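PDB 7L5I: trimethylamine-N-oxide reductase from Haemophilus influenzae, which probably reduces S- and N-oxides such as trimethylamine N-oxide at a molybdenum centre carried by two molybdopterin guanine dinucleotide cofactors. Local coordinates for residues H280-Q285 with S370-I375. Sequence-based numbering, arbitrary orientation.
Sequences HTLVEQ and SMLGQI
L282 and V283, near the C-terminal end of helix 271-284, meet M371 and L372 in the last turn of helix 359-372 through side chains alone. L282 reaches straight across: its CG stands anti to the carbonyl carbon (chi1 -66°), and the extended chi2 carries CD1 to 3.8 Å from L372 CD2. CD2 of L282 lies slightly farther from that methyl, at 4.1 Å, so L372 CD2 touches both branches of the fork, the leucines crossing at about a right angle. CD1 also faces the root of M371, 4.2 Å from its CB. Beyond that point the methionine runs extended through chi2, then bends at chi3 (68°), bringing CE to V283 CG2 at 3.6 Å. Neighbouring helices add to the packing: Y300 of helix 300-307 touches V283 and M371, while A336 and F339 of helix 329-341 lie against L282 and L372, respectively. This helix-helix packing within the molybdopterin oxidoreductase region is centred about 31 Å from the chain centre, away from the molybdenum. No hydrogen bond or charge pair links the segments; their contacts form part of an apolar cluster, buried at L282, M371 and L372 but partly open at V283, consistent with cohesion by dispersion and exclusion of water.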
ATOM      1  N   HIS A 280       5.951 -27.376  14.039  1.00 14.88           N
ATOM      2  CA  HIS A 280       6.125 -28.404  15.059  1.00 16.07           C
ATOM      3  C   HIS A 280       5.610 -29.744  14.570  1.00 17.55           C
ATOM      4  O   HIS A 280       6.238 -30.787  14.808  1.00 18.02           O
ATOM      5  CB  HIS A 280       5.419 -27.984  16.349  1.00 18.15           C
ATOM      6  CG  HIS A 280       5.558 -28.987  17.443  1.00 17.66           C
ATOM      7  ND1 HIS A 280       4.792 -30.129  17.505  1.00 20.01           N
ATOM      8  CD2 HIS A 280       6.402 -29.036  18.503  1.00 19.80           C
ATOM      9  CE1 HIS A 280       5.154 -30.837  18.562  1.00 24.25           C
ATOM     10  NE2 HIS A 280       6.129 -30.200  19.180  1.00 23.07           N
ATOM     11  N   THR A 281       4.468 -29.741  13.879  1.00 15.66           N
ATOM     12  CA  THR A 281       3.938 -30.969  13.301  1.00 18.02           C
ATOM     13  C   THR A 281       4.901 -31.544  12.272  1.00 16.78           C
ATOM     14  O   THR A 281       5.115 -32.763  12.233  1.00 16.11           O
ATOM     15  CB  THR A 281       2.566 -30.717  12.670  1.00 20.85           C
ATOM     16  OG1 THR A 281       1.683 -30.116  13.625  1.00 17.12           O
ATOM     17  CG2 THR A 281       1.929 -32.048  12.208  1.00 18.52           C
ATOM     18  N   LEU A 282       5.513 -30.690  11.429  1.00 14.30           N
ATOM     19  CA  LEU A 282       6.479 -31.228  10.472  1.00 13.75           C
ATOM     20  C   LEU A 282       7.577 -32.012  11.187  1.00 17.23           C
ATOM     21  O   LEU A 282       7.981 -33.088  10.734  1.00 19.52           O
ATOM     22  CB  LEU A 282       7.117 -30.116   9.654  1.00 16.17           C
ATOM     23  CG  LEU A 282       6.171 -29.372   8.720  1.00 15.44           C
ATOM     24  CD1 LEU A 282       6.961 -28.241   8.090  1.00 16.28           C
ATOM     25  CD2 LEU A 282       5.588 -30.281   7.683  1.00 18.45           C
ATOM     26  N   VAL A 283       8.124 -31.444  12.260  1.00 16.53           N
ATOM     27  CA  VAL A 283       9.210 -32.108  12.981  1.00 15.12           C
ATOM     28  C   VAL A 283       8.712 -33.414  13.583  1.00 18.67           C
ATOM     29  O   VAL A 283       9.347 -34.466  13.437  1.00 19.33           O
ATOM     30  CB  VAL A 283       9.789 -31.163  14.057  1.00 20.42           C
ATOM     31  CG1 VAL A 283      10.819 -31.872  14.888  1.00 19.77           C
ATOM     32  CG2 VAL A 283      10.426 -29.961  13.398  1.00 20.79           C
ATOM     33  N   GLU A 284       7.548 -33.363  14.246  1.00 17.28           N
ATOM     34  CA  GLU A 284       6.959 -34.532  14.911  1.00 20.22           C
ATOM     35  C   GLU A 284       6.697 -35.682  13.946  1.00 21.64           C
ATOM     36  O   GLU A 284       6.789 -36.847  14.344  1.00 23.48           O
ATOM     37  CB  GLU A 284       5.658 -34.086  15.587  1.00 23.08           C
ATOM     38  CG  GLU A 284       4.840 -35.114  16.327  1.00 51.81           C
ATOM     39  CD  GLU A 284       3.599 -34.484  16.972  1.00 63.88           C
ATOM     40  OE1 GLU A 284       2.530 -34.429  16.318  1.00 54.08           O
ATOM     41  OE2 GLU A 284       3.708 -34.014  18.128  1.00 59.01           O
ATOM     42  N   GLN A 285       6.382 -35.379  12.686  1.00 18.14           N
ATOM     43  CA  GLN A 285       6.078 -36.381  11.663  1.00 17.89           C
ATOM     44  C   GLN A 285       7.217 -36.616  10.679  1.00 18.08           C
ATOM     45  O   GLN A 285       7.030 -37.343   9.688  1.00 18.41           O
ATOM     46  CB  GLN A 285       4.820 -35.984  10.902  1.00 18.26           C
ATOM     47  CG  GLN A 285       3.633 -35.882  11.832  1.00 23.12           C
ATOM     48  CD  GLN A 285       2.301 -35.773  11.129  1.00 22.79           C
ATOM     49  OE1 GLN A 285       2.228 -35.753   9.903  1.00 24.62           O
ATOM     50  NE2 GLN A 285       1.229 -35.709  11.915  1.00 23.35           N
ATOM     51  N   SER A 370      11.445 -22.927   4.461  1.00 15.95           N
ATOM     52  CA  SER A 370      12.742 -23.591   4.562  1.00 13.25           C
ATOM     53  C   SER A 370      12.591 -24.995   5.114  1.00 14.10           C
ATOM     54  O   SER A 370      13.225 -25.935   4.624  1.00 14.43           O
ATOM     55  CB  SER A 370      13.682 -22.776   5.455  1.00 14.00           C
ATOM     56  OG  SER A 370      13.969 -21.510   4.842  1.00 16.81           O
ATOM     57  N   MET A 371      11.754 -25.156   6.134  1.00 14.52           N
ATOM     58  CA  MET A 371      11.531 -26.487   6.690  1.00 15.15           C
ATOM     59  C   MET A 371      10.859 -27.426   5.693  1.00 15.75           C
ATOM     60  O   MET A 371      11.132 -28.632   5.691  1.00 16.78           O
ATOM     61  CB  MET A 371      10.691 -26.372   7.964  1.00 12.66           C
ATOM     62  CG  MET A 371      11.380 -25.651   9.075  1.00 14.32           C
ATOM     63  SD  MET A 371      10.438 -25.449  10.597  1.00 17.43           S
ATOM     64  CE  MET A 371      10.342 -27.164  11.149  1.00 19.34           C
ATOM     65  N   LEU A 372       9.984 -26.900   4.832  1.00 14.76           N
ATOM     66  CA  LEU A 372       9.376 -27.715   3.793  1.00 14.72           C
ATOM     67  C   LEU A 372      10.377 -28.088   2.716  1.00 16.40           C
ATOM     68  O   LEU A 372      10.244 -29.142   2.094  1.00 18.08           O
ATOM     69  CB  LEU A 372       8.201 -26.961   3.180  1.00 14.28           C
ATOM     70  CG  LEU A 372       7.004 -26.768   4.106  1.00 16.14           C
ATOM     71  CD1 LEU A 372       6.031 -25.802   3.488  1.00 18.59           C
ATOM     72  CD2 LEU A 372       6.358 -28.101   4.309  1.00 16.20           C
ATOM     73  N   GLY A 373      11.355 -27.224   2.454  1.00 15.31           N
ATOM     74  CA  GLY A 373      12.487 -27.608   1.634  1.00 16.29           C
ATOM     75  C   GLY A 373      12.301 -27.505   0.141  1.00 17.48           C
ATOM     76  O   GLY A 373      13.091 -28.089  -0.608  1.00 17.61           O
ATOM     77  N   GLN A 374      11.295 -26.759  -0.325  1.00 16.77           N
ATOM     78  CA  GLN A 374      10.971 -26.698  -1.748  1.00 14.71           C
ATOM     79  C   GLN A 374      11.408 -25.382  -2.388  1.00 15.32           C
ATOM     80  O   GLN A 374      11.115 -25.145  -3.563  1.00 15.70           O
ATOM     81  CB  GLN A 374       9.470 -26.924  -1.936  1.00 15.17           C
ATOM     82  CG  GLN A 374       8.966 -28.228  -1.369  1.00 17.17           C
ATOM     83  CD  GLN A 374       7.456 -28.289  -1.366  1.00 19.45           C
ATOM     84  OE1 GLN A 374       6.808 -27.628  -2.166  1.00 19.36           O
ATOM     85  NE2 GLN A 374       6.895 -29.073  -0.457  1.00 19.02           N
ATOM     86  N   ILE A 375      12.127 -24.545  -1.640  1.00 15.11           N
ATOM     87  CA  ILE A 375      12.639 -23.282  -2.167  1.00 14.99           C
ATOM     88  C   ILE A 375      13.580 -23.566  -3.320  1.00 15.83           C
ATOM     89  O   ILE A 375      14.466 -24.414  -3.207  1.00 15.53           O
ATOM     90  CB  ILE A 375      13.354 -22.515  -1.048  1.00 13.55           C
ATOM     91  CG1 ILE A 375      12.348 -22.040   0.005  1.00 12.66           C
ATOM     92  CG2 ILE A 375      14.116 -21.339  -1.627  1.00 14.42           C
ATOM     93  CD1 ILE A 375      12.993 -21.533   1.297  1.00 15.35           C
TER